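Local coordinates for protein sugar phosphate isomerase/epimerase (PDB 3L23) that probably acts as an isomerase or epimerase on sugar phosphates, binding a magnesium ion inside a xylose isomerase-like TIM barrel, at residues H117-P131 against E156-E170. Sequence-based numbering, arbitrary orientation.
Sequences HAKLGCKYLIQPMMP and EGIATGFGYHNHNME. With MG (magnesium ion), chain B.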
loop_
_atom_site.group_PDB
_atom_site.type_symbol
_atom_site.label_atom_id
_atom_site.label_comp_id
_atom_site.label_asym_id
_atom_site.label_seq_id
_atom_site.Cartn_x
_atom_site.Cartn_y
_atom_site.Cartn_z
ATOM N N HIS A 117 -2.997 -0.775 15.552
ATOM C CA HIS A 117 -1.808 -1.262 14.829
ATOM C C HIS A 117 -0.545 -1.242 15.689
ATOM O O HIS A 117 0.337 -2.069 15.454
ATOM C CB HIS A 117 -1.638 -0.545 13.506
ATOM C CG HIS A 117 -2.628 -1.007 12.488
ATOM N ND1 HIS A 117 -3.939 -0.577 12.481
ATOM C CD2 HIS A 117 -2.516 -1.892 11.475
ATOM C CE1 HIS A 117 -4.587 -1.169 11.495
ATOM N NE2 HIS A 117 -3.752 -1.983 10.874
ATOM N N ALA A 118 -0.491 -0.361 16.698
ATOM C CA ALA A 118 0.579 -0.396 17.681
ATOM C C ALA A 118 0.466 -1.709 18.462
ATOM O O ALA A 118 1.457 -2.391 18.698
ATOM C CB ALA A 118 0.521 0.812 18.623
ATOM N N LYS A 119 -0.749 -2.086 18.856
ATOM C CA LYS A 119 -0.936 -3.353 19.545
ATOM C C LYS A 119 -0.569 -4.536 18.665
ATOM O O LYS A 119 -0.094 -5.557 19.182
ATOM C CB LYS A 119 -2.364 -3.501 20.048
ATOM C CG LYS A 119 -2.707 -2.556 21.165
ATOM N N LEU A 120 -0.785 -4.415 17.359
ATOM C CA LEU A 120 -0.389 -5.461 16.407
ATOM C C LEU A 120 1.138 -5.506 16.146
ATOM O O LEU A 120 1.617 -6.458 15.518
ATOM C CB LEU A 120 -1.117 -5.300 15.065
ATOM C CG LEU A 120 -2.587 -5.663 14.928
ATOM C CD1 LEU A 120 -3.167 -5.183 13.579
ATOM C CD2 LEU A 120 -2.772 -7.190 15.124
ATOM N N GLY A 121 1.889 -4.495 16.594
ATOM C CA GLY A 121 3.338 -4.433 16.361
ATOM C C GLY A 121 3.715 -4.137 14.926
ATOM O O GLY A 121 4.830 -4.426 14.482
ATOM N N CYS A 122 2.807 -3.478 14.228
ATOM C CA CYS A 122 2.911 -3.211 12.831
ATOM C C CYS A 122 3.848 -2.014 12.597
ATOM O O CYS A 122 3.688 -0.937 13.221
ATOM C CB CYS A 122 1.481 -3.010 12.340
ATOM S SG CYS A 122 1.284 -3.181 10.687
ATOM N N LYS A 123 4.864 -2.191 11.763
ATOM C CA LYS A 123 5.851 -1.123 11.522
ATOM C C LYS A 123 5.328 0.047 10.679
ATOM O O LYS A 123 5.659 1.222 10.965
ATOM C CB LYS A 123 7.121 -1.719 10.902
ATOM C CG LYS A 123 8.107 -0.668 10.434
ATOM C CD LYS A 123 9.425 -1.243 10.053
ATOM C CE LYS A 123 10.405 -0.122 9.734
ATOM N NZ LYS A 123 11.801 -0.618 9.592
ATOM N N TYR A 124 4.593 -0.291 9.609
ATOM C CA TYR A 124 3.993 0.674 8.701
ATOM C C TYR A 124 2.468 0.641 8.738
ATOM O O TYR A 124 1.880 -0.433 8.771
ATOM C CB TYR A 124 4.423 0.378 7.274
ATOM C CG TYR A 124 5.921 0.267 7.035
ATOM C CD1 TYR A 124 6.686 1.386 6.876
ATOM C CD2 TYR A 124 6.528 -0.973 6.906
ATOM C CE1 TYR A 124 8.030 1.308 6.609
ATOM C CE2 TYR A 124 7.888 -1.080 6.654
ATOM C CZ TYR A 124 8.629 0.064 6.494
ATOM O OH TYR A 124 9.980 -0.036 6.255
ATOM N N LEU A 125 1.869 1.831 8.684
ATOM C CA LEU A 125 0.419 2.032 8.547
ATOM C C LEU A 125 0.246 2.937 7.327
ATOM O O LEU A 125 0.776 4.058 7.291
ATOM C CB LEU A 125 -0.156 2.668 9.813
ATOM C CG LEU A 125 -1.678 2.717 9.894
ATOM C CD1 LEU A 125 -2.316 1.347 9.761
ATOM C CD2 LEU A 125 -2.135 3.433 11.195
ATOM N N ILE A 126 -0.483 2.438 6.325
ATOM C CA ILE A 126 -0.485 3.026 4.975
ATOM C C ILE A 126 -1.910 3.184 4.431
ATOM O O ILE A 126 -2.725 2.280 4.540
ATOM C CB ILE A 126 0.348 2.162 4.004
ATOM C CG1 ILE A 126 1.827 2.143 4.420
ATOM C CG2 ILE A 126 0.198 2.631 2.551
ATOM C CD1 ILE A 126 2.782 1.167 3.716
ATOM N N GLN A 127 -2.203 4.370 3.891
ATOM C CA GLN A 127 -3.452 4.665 3.173
ATOM C C GLN A 127 -3.221 4.383 1.690
ATOM O O GLN A 127 -2.311 4.967 1.097
ATOM C CB GLN A 127 -3.867 6.112 3.348
ATOM C CG GLN A 127 -5.106 6.429 2.549
ATOM C CD GLN A 127 -5.635 7.779 2.869
ATOM O OE1 GLN A 127 -5.486 8.256 4.010
ATOM N NE2 GLN A 127 -6.279 8.421 1.883
ATOM N N PRO A 128 -3.987 3.445 1.106
ATOM C CA PRO A 128 -3.790 3.084 -0.328
ATOM C C PRO A 128 -4.722 3.693 -1.352
ATOM O O PRO A 128 -4.479 3.510 -2.545
ATOM C CB PRO A 128 -3.999 1.581 -0.296
ATOM C CG PRO A 128 -5.141 1.436 0.679
ATOM C CD PRO A 128 -4.914 2.497 1.756
HETATM N N MSE A 129 -5.778 4.406 -0.952
HETATM C CA MSE A 129 -6.725 4.988 -1.892
HETATM C C MSE A 129 -6.673 6.518 -1.884
HETATM O O MSE A 129 -6.639 7.123 -0.845
HETATM C CB MSE A 129 -8.171 4.540 -1.591
HETATM C CG MSE A 129 -9.209 4.957 -2.656
HETATM SE SE MSE A 129 -8.757 4.125 -4.473
HETATM C CE MSE A 129 -8.344 2.530 -3.763
HETATM N N MSE A 130 -6.666 7.116 -3.075
HETATM C CA MSE A 130 -6.609 8.558 -3.209
HETATM C C MSE A 130 -7.945 9.216 -2.856
HETATM O O MSE A 130 -9.024 8.772 -3.327
HETATM C CB MSE A 130 -6.243 8.938 -4.662
HETATM C CG MSE A 130 -5.726 10.344 -4.776
HETATM SE SE MSE A 130 -5.420 10.893 -6.620
HETATM C CE MSE A 130 -7.083 11.159 -7.152
ATOM N N PRO A 131 -7.912 10.281 -1.999
ATOM C CA PRO A 131 -9.109 11.097 -1.848
ATOM C C PRO A 131 -9.482 11.793 -3.150
ATOM O O PRO A 131 -8.736 11.771 -4.124
ATOM C CB PRO A 131 -8.722 12.152 -0.782
ATOM C CG PRO A 131 -7.516 11.669 -0.144
ATOM C CD PRO A 131 -6.816 10.746 -1.125
ATOM N N GLU A 156 0.335 7.567 18.797
ATOM C CA GLU A 156 -0.155 6.250 19.201
ATOM C C GLU A 156 0.939 5.182 19.207
ATOM O O GLU A 156 0.682 4.032 19.605
ATOM C CB GLU A 156 -1.323 5.806 18.305
ATOM C CG GLU A 156 -2.546 6.680 18.447
ATOM C CD GLU A 156 -3.011 6.830 19.879
ATOM O OE1 GLU A 156 -3.035 5.806 20.596
ATOM O OE2 GLU A 156 -3.337 7.968 20.302
ATOM N N GLY A 157 2.141 5.525 18.750
ATOM C CA GLY A 157 3.263 4.600 18.842
ATOM C C GLY A 157 3.838 4.014 17.585
ATOM O O GLY A 157 4.669 3.125 17.676
ATOM N N ILE A 158 3.410 4.490 16.418
ATOM C CA ILE A 158 3.932 4.015 15.137
ATOM C C ILE A 158 4.873 5.090 14.588
ATOM O O ILE A 158 4.435 6.055 13.984
ATOM C CB ILE A 158 2.781 3.681 14.170
ATOM C CG1 ILE A 158 1.868 2.613 14.818
ATOM C CG2 ILE A 158 3.305 3.173 12.839
ATOM C CD1 ILE A 158 0.705 2.153 13.941
ATOM N N ALA A 159 6.166 4.911 14.845
ATOM C CA ALA A 159 7.168 5.937 14.614
ATOM C C ALA A 159 7.327 6.341 13.160
ATOM O O ALA A 159 7.801 7.439 12.868
ATOM C CB ALA A 159 8.492 5.478 15.149
ATOM N N THR A 160 6.997 5.442 12.248
ATOM C CA THR A 160 7.073 5.750 10.802
ATOM C C THR A 160 6.079 6.802 10.302
ATOM O O THR A 160 6.257 7.335 9.213
ATOM C CB THR A 160 6.915 4.482 9.947
ATOM O OG1 THR A 160 5.720 3.782 10.332
ATOM C CG2 THR A 160 8.138 3.578 10.096
ATOM N N GLY A 161 5.053 7.110 11.084
ATOM C CA GLY A 161 4.075 8.111 10.701
ATOM C C GLY A 161 3.074 7.622 9.660
ATOM O O GLY A 161 2.546 6.503 9.768
ATOM N N PHE A 162 2.850 8.457 8.642
ATOM C CA PHE A 162 1.824 8.227 7.627
ATOM C C PHE A 162 2.459 7.764 6.320
ATOM O O PHE A 162 3.317 8.462 5.755
ATOM C CB PHE A 162 1.015 9.525 7.382
ATOM C CG PHE A 162 -0.045 9.390 6.333
ATOM C CD1 PHE A 162 -1.325 8.927 6.666
ATOM C CD2 PHE A 162 0.220 9.693 5.022
ATOM C CE1 PHE A 162 -2.318 8.823 5.696
ATOM C CE2 PHE A 162 -0.788 9.552 4.044
ATOM C CZ PHE A 162 -2.031 9.117 4.396
ATOM N N GLY A 163 2.069 6.582 5.847
ATOM C CA GLY A 163 2.505 6.109 4.543
ATOM C C GLY A 163 1.393 6.218 3.527
ATOM O O GLY A 163 0.221 6.016 3.861
ATOM N N TYR A 164 1.766 6.459 2.268
ATOM C CA TYR A 164 0.803 6.604 1.173
ATOM C C TYR A 164 1.139 5.683 0.001
ATOM O O TYR A 164 2.262 5.738 -0.526
ATOM C CB TYR A 164 0.740 8.066 0.669
ATOM C CG TYR A 164 -0.385 8.249 -0.345
ATOM C CD1 TYR A 164 -1.701 8.369 0.057
ATOM C CD2 TYR A 164 -0.118 8.168 -1.720
ATOM C CE1 TYR A 164 -2.721 8.467 -0.886
ATOM C CE2 TYR A 164 -1.125 8.272 -2.644
ATOM C CZ TYR A 164 -2.420 8.412 -2.208
ATOM O OH TYR A 164 -3.446 8.527 -3.107
ATOM N N HIS A 165 0.145 4.883 -0.414
ATOM C CA HIS A 165 0.244 3.963 -1.570
ATOM C C HIS A 165 -0.594 4.496 -2.723
ATOM O O HIS A 165 -1.779 4.839 -2.588
ATOM C CB HIS A 165 -0.180 2.528 -1.158
ATOM C CG HIS A 165 -0.561 1.621 -2.299
ATOM N ND1 HIS A 165 -1.748 1.763 -2.989
ATOM C CD2 HIS A 165 0.047 0.526 -2.831
ATOM C CE1 HIS A 165 -1.846 0.814 -3.909
ATOM N NE2 HIS A 165 -0.769 0.048 -3.832
ATOM N N ASN A 166 0.008 4.514 -3.916
ATOM C CA ASN A 166 -0.615 5.051 -5.093
ATOM C C ASN A 166 -1.177 3.984 -6.020
ATOM O O ASN A 166 -0.712 2.839 -6.014
ATOM C CB ASN A 166 0.402 5.814 -5.931
ATOM C CG ASN A 166 1.534 4.903 -6.440
ATOM O OD1 ASN A 166 2.431 4.474 -5.671
ATOM N ND2 ASN A 166 1.513 4.614 -7.759
ATOM N N HIS A 167 -2.191 4.384 -6.787
ATOM C CA HIS A 167 -2.547 3.694 -8.033
ATOM C C HIS A 167 -2.106 4.609 -9.187
ATOM O O HIS A 167 -1.005 5.159 -9.126
ATOM C CB HIS A 167 -4.015 3.289 -8.101
ATOM C CG HIS A 167 -4.426 2.319 -7.027
ATOM N ND1 HIS A 167 -4.687 2.712 -5.736
ATOM C CD2 HIS A 167 -4.651 0.982 -7.062
ATOM C CE1 HIS A 167 -5.045 1.665 -5.011
ATOM N NE2 HIS A 167 -5.035 0.596 -5.789
ATOM N N ASN A 168 -2.903 4.779 -10.229
ATOM C CA ASN A 168 -2.495 5.649 -11.335
ATOM C C ASN A 168 -3.221 6.964 -11.399
ATOM O O ASN A 168 -2.798 7.844 -12.146
ATOM C CB ASN A 168 -2.583 4.910 -12.698
ATOM C CG ASN A 168 -3.958 4.376 -13.024
ATOM O OD1 ASN A 168 -4.861 4.290 -12.168
ATOM N ND2 ASN A 168 -4.110 3.933 -14.287
HETATM N N MSE A 169 -4.285 7.123 -10.615
HETATM C CA MSE A 169 -5.013 8.389 -10.615
HETATM C C MSE A 169 -4.139 9.546 -10.156
HETATM O O MSE A 169 -4.411 10.699 -10.492
HETATM C CB MSE A 169 -6.267 8.359 -9.709
HETATM C CG MSE A 169 -7.357 7.343 -10.048
HETATM SE SE MSE A 169 -6.880 5.569 -9.231
HETATM C CE MSE A 169 -6.091 6.198 -7.631
ATOM N N GLU A 170 -3.148 9.243 -9.335
ATOM C CA GLU A 170 -2.218 10.267 -8.813
ATOM C C GLU A 170 -1.389 10.877 -9.942
ATOM O O GLU A 170 -0.758 11.916 -9.769
ATOM C CB GLU A 170 -1.315 9.670 -7.734
ATOM C CG GLU A 170 -2.005 9.215 -6.467
ATOM C CD GLU A 170 -2.652 7.850 -6.508
ATOM O OE1 GLU A 170 -2.717 7.194 -7.574
ATOM O OE2 GLU A 170 -3.015 7.388 -5.406
HETATM MG MG MG B . -0.557 -1.964 -4.793
HETATM O O HOH W 1 7.075 2.151 13.098
HETATM O O HOH W 2 3.523 4.146 8.941
HETATM O O HOH W 3 -4.563 5.311 -4.611
HETATM O O HOH W 4 -2.287 -1.515 -5.949
HETATM O O HOH W 5 -2.285 -2.385 -3.233
#
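The carbonyl oxygen of Pro128 is gripped by His165 and by a water. His165 ND1 donates to Pro128 O over 3.3 Å, nearly in its own ring plane, onto a carbonyl lone pair. The water lies 2.7 Å from both Pro128 O and Glu170 OE2, and also bonds His167 ND1. The ND1 bond and the metal bond together hold the imidazole, His165 NE2 binding the magnesium ion at 2.2 Å; histidine suits, with a nitrogen for each task. Asp216, His242 and Glu275 complete the protein ligands.

Strands 124-127 and 162-165 are neighbouring parallel strands of the TIM barrel, joined through helix 136-155 in a beta-alpha-beta crossover. Gln127 N donates to Gly163 O at 2.9 Å, and His165 N returns a nearly straight bond (178°) to Gln127 O. Glycine suits Gly163, where a CB would run into Ile126 CG1 as that side chain now stands. On the other face of the sheet Gln127 lays OE1 at the edge of the Phe162 ring, amide and ring 85° apart, while NE2 donates almost straight along the carbonyl to Met129 O and bonds Tyr98 OH.

Tyr164 OH, carried out by a chi1 of -173° that sets the ring anti to the backbone N, donates to Glu170 OE2 at 2.6 Å, onto the anti lone pair, and touches CA and CB of selenomethionine Met130. A phenylalanine here would probably leave Glu170 without this donor and its carboxylate freer to turn.

Before the strands, Thr160 OG1 donates to Lys123 O at 2.6 Å and accepts from a water bridging Leu125 N and Gly161 O; threonine suits because one hydroxyl does both while CG2 lies near the Tyr124 ring. Beta-branched Ile158 packs beside them, CG2 against Lys123 O and CD1 against His117 CB at 3.6 Å.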